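Myo-inositol 2-dehydrogenase (Thermotoga maritima, PDB 3EZY) catalyses the NAD(+)-dependent oxidation of myo-inositol to scyllo-inosose, and thus probably works in myo-inositol degradation. Local coordinates at residues G11-I16 / Y275-R280; Y235-R240 / E279-S284; A252-E257 / S271-F276. All blocks are in the same frame, centred on the assembly; numbering follows the deposited sequence. Where two conformers were deposited one is given.

Contact 1. Residues G11-I16 / Y275-R280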
loop_
_atom_site.group_PDB
_atom_site.type_symbol
_atom_site.label_atom_id
_atom_site.label_comp_id
_atom_site.label_asym_id
_atom_site.label_seq_id
_atom_site.Cartn_x
_atom_site.Cartn_y
_atom_site.Cartn_z
ATOM N N GLY A 11 -26.501 6.268 -27.265
ATOM C CA GLY A 11 -25.078 6.164 -27.423
ATOM C C GLY A 11 -24.573 5.404 -26.209
ATOM O O GLY A 11 -25.317 4.757 -25.482
ATOM N N ARG A 12 -23.289 5.523 -25.973
ATOM C CA ARG A 12 -22.661 4.774 -24.931
ATOM C C ARG A 12 -23.321 5.087 -23.608
ATOM O O ARG A 12 -23.601 4.194 -22.819
ATOM C CB ARG A 12 -21.202 5.209 -24.881
ATOM C CG ARG A 12 -20.400 4.450 -23.885
ATOM C CD ARG A 12 -19.179 5.283 -23.626
ATOM N NE ARG A 12 -18.015 4.803 -24.322
ATOM C CZ ARG A 12 -16.877 5.490 -24.392
ATOM N NH1 ARG A 12 -16.788 6.715 -23.869
ATOM N NH2 ARG A 12 -15.839 4.964 -25.019
ATOM N N ILE A 13 -23.531 6.364 -23.324
ATOM C CA ILE A 13 -24.061 6.727 -21.983
ATOM C C ILE A 13 -25.587 6.568 -21.833
ATOM O O ILE A 13 -26.070 6.076 -20.795
ATOM C CB ILE A 13 -23.595 8.138 -21.559
ATOM C CG1 ILE A 13 -22.059 8.127 -21.368
ATOM C CG2 ILE A 13 -24.277 8.596 -20.244
ATOM C CD1 ILE A 13 -21.475 9.498 -21.145
ATOM N N GLY A 14 -26.349 6.975 -22.847
ATOM C CA GLY A 14 -27.796 6.714 -22.851
ATOM C C GLY A 14 -28.092 5.228 -22.692
ATOM O O GLY A 14 -29.028 4.839 -22.000
ATOM N N THR A 15 -27.304 4.375 -23.339
ATOM C CA THR A 15 -27.495 2.930 -23.189
ATOM C C THR A 15 -27.294 2.441 -21.753
ATOM O O THR A 15 -28.104 1.673 -21.231
ATOM C CB THR A 15 -26.575 2.155 -24.156
ATOM O OG1 THR A 15 -26.896 2.544 -25.503
ATOM C CG2 THR A 15 -26.758 0.634 -23.970
ATOM N N ILE A 16 -26.222 2.887 -21.102
ATOM C CA ILE A 16 -26.013 2.626 -19.692
ATOM C C ILE A 16 -27.215 3.017 -18.843
ATOM O O ILE A 16 -27.682 2.225 -18.008
ATOM C CB ILE A 16 -24.715 3.306 -19.191
ATOM C CG1 ILE A 16 -23.513 2.585 -19.814
ATOM C CG2 ILE A 16 -24.632 3.281 -17.629
ATOM C CD1 ILE A 16 -22.155 3.335 -19.655
ATOM N N TYR A 275 -9.852 0.199 -16.695
ATOM C CA TYR A 275 -9.376 0.582 -17.988
ATOM C C TYR A 275 -10.540 0.810 -18.965
ATOM O O TYR A 275 -10.501 1.719 -19.787
ATOM C CB TYR A 275 -8.395 -0.480 -18.482
ATOM C CG TYR A 275 -7.727 -0.121 -19.755
ATOM C CD1 TYR A 275 -6.425 0.348 -19.761
ATOM C CD2 TYR A 275 -8.410 -0.228 -20.976
ATOM C CE1 TYR A 275 -5.798 0.719 -20.941
ATOM C CE2 TYR A 275 -7.786 0.139 -22.174
ATOM C CZ TYR A 275 -6.473 0.603 -22.138
ATOM O OH TYR A 275 -5.820 0.956 -23.305
ATOM N N PHE A 276 -11.591 0.016 -18.860
ATOM C CA PHE A 276 -12.715 0.204 -19.771
ATOM C C PHE A 276 -13.802 1.090 -19.176
ATOM O O PHE A 276 -13.923 1.233 -17.945
ATOM C CB PHE A 276 -13.268 -1.140 -20.272
ATOM C CG PHE A 276 -12.211 -2.039 -20.843
ATOM C CD1 PHE A 276 -11.850 -1.942 -22.181
ATOM C CD2 PHE A 276 -11.533 -2.943 -20.020
ATOM C CE1 PHE A 276 -10.860 -2.751 -22.701
ATOM C CE2 PHE A 276 -10.536 -3.756 -20.530
ATOM C CZ PHE A 276 -10.196 -3.657 -21.881
ATOM N N PHE A 277 -14.591 1.693 -20.062
ATOM C CA PHE A 277 -15.579 2.710 -19.658
ATOM C C PHE A 277 -16.641 2.209 -18.698
ATOM O O PHE A 277 -16.951 2.821 -17.659
ATOM C CB PHE A 277 -16.247 3.265 -20.916
ATOM C CG PHE A 277 -17.099 4.460 -20.670
ATOM C CD1 PHE A 277 -16.570 5.741 -20.785
ATOM C CD2 PHE A 277 -18.446 4.303 -20.379
ATOM C CE1 PHE A 277 -17.384 6.888 -20.594
ATOM C CE2 PHE A 277 -19.271 5.410 -20.181
ATOM C CZ PHE A 277 -18.747 6.711 -20.275
ATOM N N LEU A 278 -17.210 1.077 -19.031
ATOM C CA LEU A 278 -18.282 0.529 -18.248
ATOM C C LEU A 278 -17.770 0.081 -16.867
ATOM O O LEU A 278 -18.408 0.362 -15.867
ATOM C CB LEU A 278 -18.962 -0.624 -19.011
ATOM C CG LEU A 278 -20.163 -1.253 -18.289
ATOM C CD1 LEU A 278 -21.340 -0.247 -18.206
ATOM C CD2 LEU A 278 -20.612 -2.539 -19.001
ATOM N N GLU A 279 -16.632 -0.620 -16.798
ATOM C CA GLU A 279 -16.174 -1.094 -15.491
ATOM C C GLU A 279 -15.808 0.099 -14.623
ATOM O O GLU A 279 -16.002 0.078 -13.425
ATOM C CB GLU A 279 -14.973 -2.042 -15.616
ATOM C CG GLU A 279 -13.711 -1.357 -16.104
ATOM C CD GLU A 279 -12.503 -2.323 -16.217
ATOM O OE1 GLU A 279 -12.604 -3.473 -15.756
ATOM O OE2 GLU A 279 -11.466 -1.959 -16.794
ATOM N N ARG A 280 -15.296 1.156 -15.236
ATOM C CA ARG A 280 -14.962 2.381 -14.480
ATOM C C ARG A 280 -16.202 3.131 -13.949
ATOM O O ARG A 280 -16.243 3.559 -12.776
ATOM C CB ARG A 280 -14.082 3.337 -15.319
ATOM C CG ARG A 280 -13.883 4.738 -14.683
ATOM C CD ARG A 280 -13.007 4.603 -13.425
ATOM N NE ARG A 280 -12.813 5.852 -12.688
ATOM C CZ ARG A 280 -13.712 6.409 -11.867
ATOM N NH1 ARG A 280 -14.918 5.861 -11.707
ATOM N NH2 ARG A 280 -13.427 7.550 -11.232
#
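Ile16 and Leu278 mark the closest approach of two helix N-termini, with CA atoms 8.1 Å apart, so side chains alone bridge the gap. One segment, 11-16, starts the first helix of the NAD-binding Rossmann fold, and Gly11 and Gly14 fit its glycine-rich GxGxxG turn; the other, 275-280, opens the long helix 277-298. Each helix has its N-cap residue here, Gly11 and Phe276.

Phe277 carries the contact. Its ring stands between the helices because CG lies anti to the backbone N (chi1 -170°), and Arg12 covers one face of it. The arginine chain runs out from the helix and bends at chi3, which lays the guanidinium over the ring with the planes 24° apart. Arg12 CZ sits 4.0 Å from the centroid of the Phe277 ring, a cation-pi contact over the face, and NH1 comes close to Phe277 CD1 and CE1. Ile16 works from another direction: its CD1 meets the ring edge at Phe277 CE2, 3.6 Å away. Ile13 brings CG1 to 3.8 Å from Phe277 CZ. Farther along, Ile16 and Leu278 slide past each other in opposite directions. Tyr285, on the next turns of helix 277-298, also touches Ile13, Ile16 and Phe277. Nearest the middle of the ring is a methylene: Arg12 CD lies 3.4 Å from the Phe277 centroid, only 11° off the normal, a CH-pi contact.

Contact 2. Residues Y235-R240 / E279-S284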
loop_
_atom_site.group_PDB
_atom_site.type_symbol
_atom_site.label_atom_id
_atom_site.label_comp_id
_atom_site.label_asym_id
_atom_site.label_seq_id
_atom_site.Cartn_x
_atom_site.Cartn_y
_atom_site.Cartn_z
ATOM N N TYR A 235 -1.764 3.266 -18.750
ATOM C CA TYR A 235 -2.099 2.333 -17.690
ATOM C C TYR A 235 -3.573 2.304 -17.334
ATOM O O TYR A 235 -3.963 1.544 -16.435
ATOM C CB TYR A 235 -1.236 2.565 -16.426
ATOM C CG TYR A 235 -1.200 4.015 -15.942
ATOM C CD1 TYR A 235 -2.073 4.454 -14.963
ATOM C CD2 TYR A 235 -0.282 4.932 -16.466
ATOM C CE1 TYR A 235 -2.047 5.786 -14.486
ATOM C CE2 TYR A 235 -0.264 6.268 -16.029
ATOM C CZ TYR A 235 -1.145 6.681 -15.028
ATOM O OH TYR A 235 -1.106 8.005 -14.593
ATOM N N GLY A 236 -4.383 3.113 -18.026
ATOM C CA GLY A 236 -5.825 3.148 -17.811
ATOM C C GLY A 236 -6.263 4.450 -17.160
ATOM O O GLY A 236 -5.487 5.430 -17.113
ATOM N N TYR A 237 -7.500 4.516 -16.682
ATOM C CA TYR A 237 -7.934 5.749 -16.015
ATOM C C TYR A 237 -7.025 6.099 -14.858
ATOM O O TYR A 237 -6.583 5.219 -14.117
ATOM C CB TYR A 237 -9.335 5.603 -15.489
ATOM C CG TYR A 237 -10.351 5.522 -16.594
ATOM C CD1 TYR A 237 -10.857 6.689 -17.179
ATOM C CD2 TYR A 237 -10.784 4.302 -17.072
ATOM C CE1 TYR A 237 -11.809 6.610 -18.245
ATOM C CE2 TYR A 237 -11.773 4.226 -18.112
ATOM C CZ TYR A 237 -12.242 5.388 -18.692
ATOM O OH TYR A 237 -13.182 5.338 -19.718
ATOM N N ASP A 238 -6.753 7.390 -14.699
ATOM C CA ASP A 238 -6.082 7.892 -13.521
ATOM C C ASP A 238 -6.868 9.091 -13.086
ATOM O O ASP A 238 -6.718 10.168 -13.675
ATOM C CB ASP A 238 -4.655 8.335 -13.843
ATOM C CG ASP A 238 -3.817 8.533 -12.591
ATOM O OD1 ASP A 238 -4.390 8.730 -11.498
ATOM O OD2 ASP A 238 -2.577 8.511 -12.698
ATOM N N GLN A 239 -7.680 8.922 -12.049
ATOM C CA GLN A 239 -8.471 9.991 -11.548
ATOM C C GLN A 239 -8.322 10.055 -10.025
ATOM O O GLN A 239 -8.949 9.279 -9.294
ATOM C CB GLN A 239 -9.928 9.752 -11.934
ATOM C CG GLN A 239 -10.114 9.824 -13.443
ATOM C CD GLN A 239 -11.488 9.421 -13.891
ATOM O OE1 GLN A 239 -12.231 8.800 -13.155
ATOM N NE2 GLN A 239 -11.846 9.809 -15.087
ATOM N N ARG A 240 -7.421 10.915 -9.556
ATOM C CA ARG A 240 -7.172 11.003 -8.139
ATOM C C ARG A 240 -7.594 12.336 -7.624
ATOM O O ARG A 240 -7.549 13.315 -8.335
ATOM C CB ARG A 240 -5.684 10.787 -7.828
ATOM C CG ARG A 240 -5.252 9.307 -7.943
ATOM C CD ARG A 240 -3.763 9.199 -7.837
ATOM N NE ARG A 240 -3.154 9.511 -9.122
ATOM C CZ ARG A 240 -2.028 10.200 -9.294
ATOM N NH1 ARG A 240 -1.416 10.725 -8.263
ATOM N NH2 ARG A 240 -1.526 10.407 -10.515
ATOM N N GLU A 279 -16.632 -0.620 -16.798
ATOM C CA GLU A 279 -16.174 -1.094 -15.491
ATOM C C GLU A 279 -15.808 0.099 -14.623
ATOM O O GLU A 279 -16.002 0.078 -13.425
ATOM C CB GLU A 279 -14.973 -2.042 -15.616
ATOM C CG GLU A 279 -13.711 -1.357 -16.104
ATOM C CD GLU A 279 -12.503 -2.323 -16.217
ATOM O OE1 GLU A 279 -12.604 -3.473 -15.756
ATOM O OE2 GLU A 279 -11.466 -1.959 -16.794
ATOM N N ARG A 280 -15.296 1.156 -15.236
ATOM C CA ARG A 280 -14.962 2.381 -14.480
ATOM C C ARG A 280 -16.202 3.131 -13.949
ATOM O O ARG A 280 -16.243 3.559 -12.776
ATOM C CB ARG A 280 -14.082 3.337 -15.319
ATOM C CG ARG A 280 -13.883 4.738 -14.683
ATOM C CD ARG A 280 -13.007 4.603 -13.425
ATOM N NE ARG A 280 -12.813 5.852 -12.688
ATOM C CZ ARG A 280 -13.712 6.409 -11.867
ATOM N NH1 ARG A 280 -14.918 5.861 -11.707
ATOM N NH2 ARG A 280 -13.427 7.550 -11.232
ATOM N N TYR A 281 -17.196 3.318 -14.813
ATOM C CA TYR A 281 -18.212 4.341 -14.549
ATOM C C TYR A 281 -19.601 3.850 -14.195
ATOM O O TYR A 281 -20.478 4.642 -13.792
ATOM C CB TYR A 281 -18.339 5.275 -15.767
ATOM C CG TYR A 281 -17.196 6.283 -15.963
ATOM C CD1 TYR A 281 -16.496 6.321 -17.149
ATOM C CD2 TYR A 281 -16.855 7.209 -14.960
ATOM C CE1 TYR A 281 -15.496 7.251 -17.367
ATOM C CE2 TYR A 281 -15.856 8.138 -15.145
ATOM C CZ TYR A 281 -15.186 8.162 -16.366
ATOM O OH TYR A 281 -14.182 9.061 -16.579
ATOM N N ARG A 282 -19.840 2.565 -14.394
ATOM C CA ARG A 282 -21.210 2.065 -14.294
ATOM C C ARG A 282 -21.884 2.340 -12.948
ATOM O O ARG A 282 -23.070 2.737 -12.905
ATOM C CB ARG A 282 -21.238 0.558 -14.605
ATOM C CG ARG A 282 -22.442 -0.185 -14.048
ATOM C CD ARG A 282 -23.632 -0.120 -14.962
ATOM N NE ARG A 282 -23.527 -1.015 -16.124
ATOM C CZ ARG A 282 -24.380 -1.009 -17.163
ATOM N NH1 ARG A 282 -25.405 -0.157 -17.200
ATOM N NH2 ARG A 282 -24.208 -1.853 -18.178
ATOM N N ASP A 283 -21.160 2.131 -11.847
ATOM C CA ASP A 283 -21.763 2.355 -10.533
ATOM C C ASP A 283 -22.073 3.825 -10.271
ATOM O O ASP A 283 -23.081 4.129 -9.640
ATOM C CB ASP A 283 -20.897 1.836 -9.383
ATOM C CG ASP A 283 -21.576 2.020 -8.033
ATOM O OD1 ASP A 283 -22.747 1.558 -7.881
ATOM O OD2 ASP A 283 -20.961 2.654 -7.121
ATOM N N SER A 284 -21.217 4.735 -10.744
ATOM C CA SER A 284 -21.485 6.185 -10.561
ATOM C C SER A 284 -22.712 6.604 -11.376
ATOM O O SER A 284 -23.523 7.391 -10.926
ATOM C CB SER A 284 -20.266 7.047 -10.952
ATOM O OG SER A 284 -20.044 7.064 -12.351
#
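Arg280, on helix 277-298, meets Tyr237 and Gln239 where the chain enters strand 238-245 of the C-terminal domain's sheet. Arg280 CB lies 3.7 Å from Tyr237 CE2. Arg280 CG comes over a face of that ring, 4.0 Å from the Tyr237 centroid, in a CH-pi contact. A bend at chi2 (69°) then brings the chain up to Gln239, whose OE1 is 3.0 Å from Arg280 NE. At the tip, Arg280 NH2 gives Gln239 OE1 a weak, strongly bent hydrogen bond of 2.6 Å, while Arg280 NH1 forms a salt bridge with Asp127.

The other end of the Gln239 amide is better aligned: NE2 donates to Tyr281 OH, 2.9 Å away at 161°, with the oxygen close to the amide plane. Tyr281 also sets its CE1 3.8 Å from Tyr237 CE1, the two rings meeting obliquely. With an alanine in place of Tyr237, Arg280 CG would probably lose one of the two rings it lies against, keeping that of Tyr281, and a gap would open beside Arg280 CB. With an oxygen facing the arginine and its NE2 facing the phenol, the buried Gln239 amide has both ends engaged, which is likely to fix which way round it sits.

Contact 3. Residues A252-E257 / S271-F276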
loop_
_atom_site.group_PDB
_atom_site.type_symbol
_atom_site.label_atom_id
_atom_site.label_comp_id
_atom_site.label_asym_id
_atom_site.label_seq_id
_atom_site.Cartn_x
_atom_site.Cartn_y
_atom_site.Cartn_z
ATOM N N ALA A 252 -8.156 10.195 -2.511
ATOM C CA ALA A 252 -8.936 9.058 -3.048
ATOM C C ALA A 252 -8.103 8.497 -4.223
ATOM O O ALA A 252 -7.755 9.243 -5.136
ATOM C CB ALA A 252 -10.325 9.533 -3.518
ATOM N N ASP A 253 -7.767 7.204 -4.177
ATOM C CA ASP A 253 -6.959 6.559 -5.208
ATOM C C ASP A 253 -7.834 5.913 -6.315
ATOM O O ASP A 253 -9.078 5.819 -6.218
ATOM C CB ASP A 253 -6.004 5.536 -4.548
ATOM C CG ASP A 253 -4.785 5.162 -5.442
ATOM O OD1 ASP A 253 -4.535 5.797 -6.493
ATOM O OD2 ASP A 253 -4.053 4.219 -5.059
ATOM N N ASN A 254 -7.185 5.534 -7.417
ATOM C CA ASN A 254 -7.784 4.662 -8.385
ATOM C C ASN A 254 -8.185 3.292 -7.836
ATOM O O ASN A 254 -7.670 2.836 -6.830
ATOM C CB ASN A 254 -6.834 4.492 -9.588
ATOM C CG ASN A 254 -6.578 5.807 -10.260
ATOM O OD1 ASN A 254 -7.512 6.419 -10.751
ATOM N ND2 ASN A 254 -5.349 6.325 -10.149
ATOM N N VAL A 255 -9.116 2.654 -8.545
ATOM C CA VAL A 255 -9.552 1.301 -8.251
ATOM C C VAL A 255 -8.742 0.327 -9.133
ATOM O O VAL A 255 -8.462 0.623 -10.307
ATOM C CB VAL A 255 -11.069 1.218 -8.512
ATOM C CG1 VAL A 255 -11.569 -0.202 -8.475
ATOM C CG2 VAL A 255 -11.860 2.153 -7.520
ATOM N N ARG A 256 -8.344 -0.819 -8.567
ATOM C CA ARG A 256 -7.667 -1.828 -9.348
ATOM C C ARG A 256 -8.656 -2.974 -9.582
ATOM O O ARG A 256 -9.633 -3.152 -8.846
ATOM C CB ARG A 256 -6.425 -2.439 -8.636
ATOM C CG ARG A 256 -5.462 -1.520 -7.867
ATOM C CD ARG A 256 -4.795 -0.549 -8.764
ATOM N NE ARG A 256 -3.736 0.235 -8.115
ATOM C CZ ARG A 256 -3.924 1.381 -7.466
ATOM N NH1 ARG A 256 -5.146 1.861 -7.324
ATOM N NH2 ARG A 256 -2.895 2.050 -6.970
ATOM N N GLU A 257 -8.369 -3.781 -10.580
ATOM C CA GLU A 257 -9.266 -4.886 -10.921
ATOM C C GLU A 257 -9.396 -5.858 -9.748
ATOM O O GLU A 257 -10.444 -6.421 -9.522
ATOM C CB GLU A 257 -8.704 -5.648 -12.125
ATOM C CG GLU A 257 -9.632 -6.803 -12.586
ATOM C CD GLU A 257 -8.952 -7.804 -13.549
ATOM O OE1 GLU A 257 -7.721 -8.101 -13.414
ATOM O OE2 GLU A 257 -9.694 -8.335 -14.410
ATOM N N SER A 271 -2.480 -5.444 -9.323
ATOM C CA SER A 271 -3.403 -5.651 -10.439
ATOM C C SER A 271 -3.495 -4.428 -11.361
ATOM O O SER A 271 -3.201 -3.309 -10.938
ATOM C CB SER A 271 -4.784 -5.945 -9.856
ATOM O OG SER A 271 -5.677 -6.299 -10.870
ATOM N N ARG A 272 -3.919 -4.627 -12.609
ATOM C CA ARG A 272 -4.139 -3.511 -13.520
ATOM C C ARG A 272 -5.198 -2.517 -12.967
ATOM O O ARG A 272 -6.115 -2.880 -12.242
ATOM C CB ARG A 272 -4.591 -4.049 -14.903
ATOM C CG ARG A 272 -6.002 -4.677 -14.887
ATOM C CD ARG A 272 -6.586 -4.830 -16.322
ATOM N NE ARG A 272 -7.976 -5.313 -16.361
ATOM C CZ ARG A 272 -9.071 -4.547 -16.382
ATOM N NH1 ARG A 272 -9.002 -3.214 -16.344
ATOM N NH2 ARG A 272 -10.268 -5.130 -16.437
ATOM N N TYR A 273 -5.078 -1.259 -13.356
ATOM C CA TYR A 273 -6.078 -0.229 -13.051
ATOM C C TYR A 273 -7.294 -0.493 -13.902
ATOM O O TYR A 273 -7.189 -1.131 -14.965
ATOM C CB TYR A 273 -5.528 1.167 -13.433
ATOM C CG TYR A 273 -4.449 1.709 -12.513
ATOM C CD1 TYR A 273 -3.561 0.860 -11.850
ATOM C CD2 TYR A 273 -4.316 3.084 -12.314
ATOM C CE1 TYR A 273 -2.601 1.373 -10.996
ATOM C CE2 TYR A 273 -3.377 3.603 -11.484
ATOM C CZ TYR A 273 -2.518 2.770 -10.813
ATOM O OH TYR A 273 -1.567 3.331 -9.983
ATOM N N LEU A 274 -8.445 0.014 -13.465
ATOM C CA LEU A 274 -9.629 0.003 -14.322
ATOM C C LEU A 274 -9.351 0.762 -15.618
ATOM O O LEU A 274 -8.650 1.789 -15.646
ATOM C CB LEU A 274 -10.825 0.617 -13.642
ATOM C CG LEU A 274 -11.217 -0.100 -12.397
ATOM C CD1 LEU A 274 -12.492 0.572 -11.835
ATOM C CD2 LEU A 274 -11.376 -1.592 -12.639
ATOM N N TYR A 275 -9.852 0.199 -16.695
ATOM C CA TYR A 275 -9.376 0.582 -17.988
ATOM C C TYR A 275 -10.540 0.810 -18.965
ATOM O O TYR A 275 -10.501 1.719 -19.787
ATOM C CB TYR A 275 -8.395 -0.480 -18.482
ATOM C CG TYR A 275 -7.727 -0.121 -19.755
ATOM C CD1 TYR A 275 -6.425 0.348 -19.761
ATOM C CD2 TYR A 275 -8.410 -0.228 -20.976
ATOM C CE1 TYR A 275 -5.798 0.719 -20.941
ATOM C CE2 TYR A 275 -7.786 0.139 -22.174
ATOM C CZ TYR A 275 -6.473 0.603 -22.138
ATOM O OH TYR A 275 -5.820 0.956 -23.305
ATOM N N PHE A 276 -11.591 0.016 -18.860
ATOM C CA PHE A 276 -12.715 0.204 -19.771
ATOM C C PHE A 276 -13.802 1.090 -19.176
ATOM O O PHE A 276 -13.923 1.233 -17.945
ATOM C CB PHE A 276 -13.268 -1.140 -20.272
ATOM C CG PHE A 276 -12.211 -2.039 -20.843
ATOM C CD1 PHE A 276 -11.850 -1.942 -22.181
ATOM C CD2 PHE A 276 -11.533 -2.943 -20.020
ATOM C CE1 PHE A 276 -10.860 -2.751 -22.701
ATOM C CE2 PHE A 276 -10.536 -3.756 -20.530
ATOM C CZ PHE A 276 -10.196 -3.657 -21.881
HETATM O O HOH W 1 -3.028 5.380 -8.664
HETATM O O HOH W 2 -1.791 -1.956 -9.322
#
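Asn254 is the first residue of 252-257 to lean on the other segment, its ND2 3.6 Å from Tyr273 CE2. A water accepts from that ND2 and donates to both Asp253 OD1 and Tyr273 OH, tying the loop to the phenol. Asn254 OD1 accepts from the backbone N of Gln239, so the same amide also holds strand 238-245.

Val255 joins through backbone and side chain alike: its O receives Leu274 N at 3.2 Å, and CG1 packs 3.6 Å from Leu274 CD1. Arg256 follows, alongside Tyr273 and pointing the same way. The bend at chi2 (-64°) brings its chain beside the ring, and Arg256 CZ stands 4.3 Å from the Tyr273 centroid in an off-centre cation-pi contact, the planes 42° apart. Arg256 NH2 is shared between Asp253 OD2, in a 3.1 Å salt bridge, and Asp268 of the third subunit, which also binds Tyr273 OH. Glu257 closes the run: its N donates to Arg272 O, 2.9 Å away and almost in line with the carbonyl, while its carboxylate makes a long salt bridge with Arg272, whose NH1 pairs with Glu279.

The bonds on both sides of Arg256 and Tyr273 form a single beta bridge. It closes the base of the protruding hairpin 260-264/267-270, an arm that reaches other subunits of the tetramer.

Contacts 1 and 2 both use the start of helix 277-298 and share Glu279 and Arg280, but they face different domains: contact 1 joins it to the Rossmann fold at the surface, contact 2 to the C-terminal sheet in a buried setting. Contact 3, partly buried, lies farther out, between the loops flanking the hairpin, about 7 Å from contact 2 and 15 Å from contact 1, centre to centre. Chemistry follows place. Contact 1 is held by apolar and cation-pi packing, contact 2 combines CH-pi packing with amide and phenol hydrogen bonds, and contact 3 brings backbone pairing, bridging waters, and charges that also pair with a neighbouring subunit. Glu279 also links the helix start to contact 3.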